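Local coordinates for uncharacterized protein (Legionella pneumophila subsp. pneumophila str. Philadelphia 1, PDB 4RXV) that is of unknown function but carries an N-terminal RavJ-type domain of peptidase clan CA and so probably acts as a cysteine peptidase, at residues V22-G27 with Q44-Y49; Q75-F80 with H108-L113. All blocks are in the same frame, centred on the assembly; numbering follows the deposited sequence.

Contact 1: V22-G27 with Q44-Y49; sequences VVADIG and QRYQKY
Strand 22-23, an outer strand of a three-stranded mixed sheet, runs into a type I beta turn from Val23 to Ile26, and here Val22, Ala24 and Ile26 meet Tyr46 and Tyr49 of helix 37-50. The Val22 CG1 methyl makes a CH-pi contact with Tyr49, 3.7 Å from the ring centroid and 19° off its normal. The same methyl touches the edge of the other ring, with Val22 CG1 4.0 Å from Tyr46 CD1. Its sister branch goes to the arginine's aliphatic stem, Val22 CG2 lying 4.0 Å from Arg45 CD, while Arg45 NH1 turns back to hydrogen-bond Phe21 O and Ser42 OG. The helix thus covers the point where the strand gives way to the turn, which Ile26 N closes on Val23 O at 3.1 Å. Tyr46, with CG anti to the backbone N (chi1 176°), extends from the helix across the turn between Val22 and Ile26. Ile26 CG2 packs 3.6 Å from Tyr46 CB, and Ala24 O comes obliquely to within 3.3 Å of Tyr46 CE1. The direct contacts include no hydrogen bond. Strand 95-100 lies alongside in the sheet: Val22 and Ala24 hydrogen-bond Ser100 through the backbone, and the side chains of Val22 and Tyr49 both touch Val97.

Contact 2: Q75-F80 with H108-L113; sequences QEYIKF and HSAGVL
Phe80 turns its ring away from its own amide (chi1 -175°), toward His108, whereas Tyr77 CG, anti to its own carbonyl carbon, leads its ring past Ala110. These residues lie where helices 74-84 and 105-114 cross, their local axes 6.9 Å apart at a signed angle of -110°. Helix 105-114 also rests through Ala110 and Leu113 on strand 136-146 of the antiparallel sheet, consistent with the helix-on-sheet packing of a papain-like peptidase. Gly111 has no side chain to hold the helices apart, and its CA comes within 3.8 Å of Ile78 CA. Ile78 CG1 lies against the same glycine, 3.6 Å from Gly111 O. On the tyrosine side, the Ala110 methyl approaches the ring obliquely, with its CB 3.7 Å from Tyr77 CD1. The Phe80 ring is tilted against the helix backbone, CD1 being 3.5 Å from His108 N. The Phe80 and His108 side chains cross at about a right angle, with His108 CB 4.0 Å from Phe80 CE1, and the imidazole is held at both nitrogens: ND1 by Tyr18 OH and NE2 by Asn85 OD1. At the crossing point, Gly111 CA offers a C-H to Tyr77 O at 3.3 Å, with 138° at the hydrogen.

The two contacts lie in different parts of the chain and share no helix or strand; their centres are about 23 Å apart and their nearest atoms about 10 Å. Contact 2 is the deeper: its centre lies about 9 Å from the centre of the chain, and all its touching residues are buried. The centre of contact 1 is about 17 Å from that of the chain, and four of its seven touching residues are buried. Contact 1 places aliphatic groups against tyrosine rings, one by a CH-pi contact, whereas in contact 2 the rings lie against alanine and helix backbone beside a glycine. Neither has a direct hydrogen bond between its segments.

Contact 1: V22-G27 with Q44-Y49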
# COMPACT_ATOMS: atom_id res chain seq x y z
N VAL A 22 9.09 7.24 5.92
CA VAL A 22 8.61 8.56 6.26
C VAL A 22 7.19 8.68 5.69
O VAL A 22 6.97 8.50 4.50
CB VAL A 22 9.52 9.65 5.66
CG1 VAL A 22 8.88 11.03 5.83
CG2 VAL A 22 10.89 9.61 6.29
N VAL A 23 6.25 8.98 6.57
CA VAL A 23 4.85 9.16 6.21
C VAL A 23 4.63 10.68 6.21
O VAL A 23 4.49 11.32 7.26
CB VAL A 23 3.90 8.44 7.18
CG1 VAL A 23 2.48 8.65 6.78
CG2 VAL A 23 4.22 6.96 7.22
N ALA A 24 4.63 11.27 5.01
CA ALA A 24 4.73 12.73 4.88
C ALA A 24 3.50 13.49 5.37
O ALA A 24 3.60 14.68 5.66
CB ALA A 24 5.05 13.09 3.43
N ASP A 25 2.37 12.79 5.50
CA ASP A 25 1.12 13.40 5.93
C ASP A 25 0.72 12.94 7.34
O ASP A 25 -0.43 13.10 7.71
CB ASP A 25 -0.01 13.15 4.93
CG ASP A 25 -0.25 11.68 4.67
OD1 ASP A 25 0.47 10.81 5.22
OD2 ASP A 25 -1.16 11.41 3.86
N ILE A 26 1.66 12.39 8.10
CA ILE A 26 1.34 11.86 9.42
C ILE A 26 0.66 12.92 10.30
O ILE A 26 -0.23 12.60 11.06
CB ILE A 26 2.62 11.27 10.08
CG1 ILE A 26 2.30 10.57 11.39
CG2 ILE A 26 3.70 12.32 10.26
CD1 ILE A 26 3.33 9.53 11.75
N GLY A 27 1.09 14.17 10.18
CA GLY A 27 0.54 15.25 10.99
C GLY A 27 -0.90 15.61 10.65
O GLY A 27 -1.57 16.26 11.43
N GLN A 44 8.30 10.88 15.02
CA GLN A 44 9.62 11.48 15.19
C GLN A 44 10.43 11.49 13.90
O GLN A 44 11.20 12.42 13.64
CB GLN A 44 10.37 10.73 16.28
CG GLN A 44 9.79 10.99 17.66
CD GLN A 44 10.16 9.93 18.68
OE1 GLN A 44 10.66 8.86 18.33
NE2 GLN A 44 9.91 10.22 19.95
N ARG A 45 10.28 10.43 13.10
CA ARG A 45 10.99 10.31 11.84
C ARG A 45 10.55 11.40 10.90
O ARG A 45 11.40 12.02 10.23
CB ARG A 45 10.75 8.92 11.24
CG ARG A 45 11.66 8.59 10.07
CD ARG A 45 11.34 7.22 9.43
NE ARG A 45 11.31 6.19 10.46
CZ ARG A 45 10.23 5.54 10.90
NH1 ARG A 45 9.03 5.70 10.34
NH2 ARG A 45 10.35 4.72 11.91
N TYR A 46 9.25 11.65 10.84
CA TYR A 46 8.75 12.73 10.00
C TYR A 46 9.27 14.08 10.46
O TYR A 46 9.61 14.94 9.64
CB TYR A 46 7.22 12.75 9.93
CG TYR A 46 6.78 13.95 9.14
CD1 TYR A 46 6.93 13.97 7.76
CD2 TYR A 46 6.26 15.08 9.75
CE1 TYR A 46 6.58 15.08 7.01
CE2 TYR A 46 5.91 16.19 9.01
CZ TYR A 46 6.07 16.19 7.65
OH TYR A 46 5.71 17.29 6.90
N GLN A 47 9.34 14.30 11.77
CA GLN A 47 9.83 15.56 12.26
C GLN A 47 11.24 15.82 11.72
O GLN A 47 11.55 16.92 11.25
CB GLN A 47 9.83 15.58 13.79
CG GLN A 47 8.43 15.62 14.36
CD GLN A 47 7.67 16.86 13.91
OE1 GLN A 47 6.57 16.77 13.36
NE2 GLN A 47 8.26 18.03 14.14
N LYS A 48 12.09 14.81 11.79
CA LYS A 48 13.46 14.94 11.31
C LYS A 48 13.53 15.13 9.79
O LYS A 48 14.30 15.96 9.31
CB LYS A 48 14.25 13.70 11.74
CG LYS A 48 14.42 13.61 13.25
CD LYS A 48 15.15 12.36 13.69
CE LYS A 48 15.33 12.38 15.20
NZ LYS A 48 16.24 11.32 15.72
N TYR A 49 12.71 14.39 9.05
CA TYR A 49 12.65 14.51 7.61
C TYR A 49 12.22 15.91 7.16
O TYR A 49 12.82 16.49 6.24
CB TYR A 49 11.66 13.48 7.09
CG TYR A 49 11.28 13.63 5.65
CD1 TYR A 49 12.02 13.01 4.66
CD2 TYR A 49 10.16 14.36 5.27
CE1 TYR A 49 11.66 13.10 3.34
CE2 TYR A 49 9.78 14.46 3.94
CZ TYR A 49 10.54 13.84 2.98
OH TYR A 49 10.19 13.91 1.65
O HOH W 1 3.97 16.92 4.52

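Contact 2: Q75-F80 with H108-L113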
# COMPACT_ATOMS: atom_id res chain seq x y z
N GLN A 75 2.54 -2.96 -14.63
CA GLN A 75 3.95 -2.58 -14.63
C GLN A 75 4.16 -1.24 -13.90
O GLN A 75 5.20 -1.04 -13.26
CB GLN A 75 4.52 -2.52 -16.06
CG GLN A 75 6.01 -2.25 -16.10
CD GLN A 75 6.83 -3.39 -15.49
OE1 GLN A 75 6.43 -4.53 -15.54
NE2 GLN A 75 7.98 -3.06 -14.91
N GLU A 76 3.20 -0.31 -13.98
CA GLU A 76 3.34 0.94 -13.24
C GLU A 76 3.40 0.72 -11.74
O GLU A 76 4.15 1.40 -11.05
CB GLU A 76 2.21 1.89 -13.57
CG GLU A 76 2.31 2.52 -14.94
CD GLU A 76 1.01 3.20 -15.26
OE1 GLU A 76 0.87 4.39 -14.90
OE2 GLU A 76 0.13 2.54 -15.84
N TYR A 77 2.61 -0.21 -11.23
CA TYR A 77 2.64 -0.50 -9.80
C TYR A 77 3.97 -1.13 -9.40
O TYR A 77 4.54 -0.79 -8.36
CB TYR A 77 1.48 -1.38 -9.40
CG TYR A 77 0.15 -0.66 -9.49
CD1 TYR A 77 -0.20 0.29 -8.55
CD2 TYR A 77 -0.74 -0.91 -10.52
CE1 TYR A 77 -1.39 0.98 -8.62
CE2 TYR A 77 -1.95 -0.22 -10.61
CZ TYR A 77 -2.27 0.72 -9.65
OH TYR A 77 -3.43 1.45 -9.68
N ILE A 78 4.48 -2.04 -10.22
CA ILE A 78 5.78 -2.66 -9.95
C ILE A 78 6.88 -1.59 -9.94
O ILE A 78 7.73 -1.55 -9.04
CB ILE A 78 6.05 -3.79 -10.95
CG1 ILE A 78 4.99 -4.91 -10.75
CG2 ILE A 78 7.46 -4.31 -10.82
CD1 ILE A 78 5.12 -6.08 -11.71
N LYS A 79 6.85 -0.68 -10.91
CA LYS A 79 7.84 0.39 -10.96
C LYS A 79 7.73 1.31 -9.75
O LYS A 79 8.75 1.79 -9.27
CB LYS A 79 7.70 1.18 -12.25
CG LYS A 79 8.42 0.55 -13.43
CD LYS A 79 8.43 1.47 -14.63
CE LYS A 79 7.06 1.49 -15.29
NZ LYS A 79 6.86 2.68 -16.13
N PHE A 80 6.52 1.57 -9.30
CA PHE A 80 6.30 2.43 -8.13
C PHE A 80 7.05 1.84 -6.92
O PHE A 80 7.79 2.55 -6.24
CB PHE A 80 4.80 2.57 -7.85
CG PHE A 80 4.46 3.54 -6.74
CD1 PHE A 80 4.55 3.17 -5.42
CD2 PHE A 80 4.00 4.81 -7.04
CE1 PHE A 80 4.23 4.05 -4.41
CE2 PHE A 80 3.65 5.70 -6.04
CZ PHE A 80 3.77 5.32 -4.72
N HIS A 108 2.55 0.89 -3.75
CA HIS A 108 3.76 0.11 -3.49
C HIS A 108 3.38 -1.35 -3.30
O HIS A 108 3.95 -2.24 -3.92
CB HIS A 108 4.44 0.67 -2.26
CG HIS A 108 5.79 0.10 -1.98
ND1 HIS A 108 5.99 -1.22 -1.61
CD2 HIS A 108 6.99 0.70 -1.98
CE1 HIS A 108 7.29 -1.39 -1.43
NE2 HIS A 108 7.91 -0.24 -1.64
N SER A 109 2.44 -1.61 -2.42
CA SER A 109 1.99 -2.98 -2.16
C SER A 109 1.33 -3.62 -3.36
O SER A 109 1.52 -4.82 -3.58
CB SER A 109 1.05 -3.05 -0.96
OG SER A 109 1.68 -2.63 0.23
N ALA A 110 0.58 -2.86 -4.15
CA ALA A 110 0.04 -3.41 -5.39
C ALA A 110 1.17 -3.94 -6.26
O ALA A 110 1.06 -5.03 -6.83
CB ALA A 110 -0.79 -2.38 -6.12
N GLY A 111 2.28 -3.20 -6.36
CA GLY A 111 3.43 -3.67 -7.12
C GLY A 111 4.05 -4.93 -6.56
O GLY A 111 4.33 -5.87 -7.30
N VAL A 112 4.25 -4.96 -5.25
CA VAL A 112 4.79 -6.15 -4.59
C VAL A 112 3.95 -7.38 -4.92
O VAL A 112 4.48 -8.45 -5.21
CB VAL A 112 4.90 -5.92 -3.07
CG1 VAL A 112 5.19 -7.20 -2.33
CG2 VAL A 112 5.96 -4.85 -2.76
N LEU A 113 2.64 -7.23 -4.83
CA LEU A 113 1.73 -8.35 -5.03
C LEU A 113 1.63 -8.76 -6.49
O LEU A 113 1.60 -9.95 -6.79
CB LEU A 113 0.36 -7.98 -4.48
CG LEU A 113 0.38 -7.71 -2.98
CD1 LEU A 113 -0.91 -7.02 -2.56
CD2 LEU A 113 0.68 -8.93 -2.16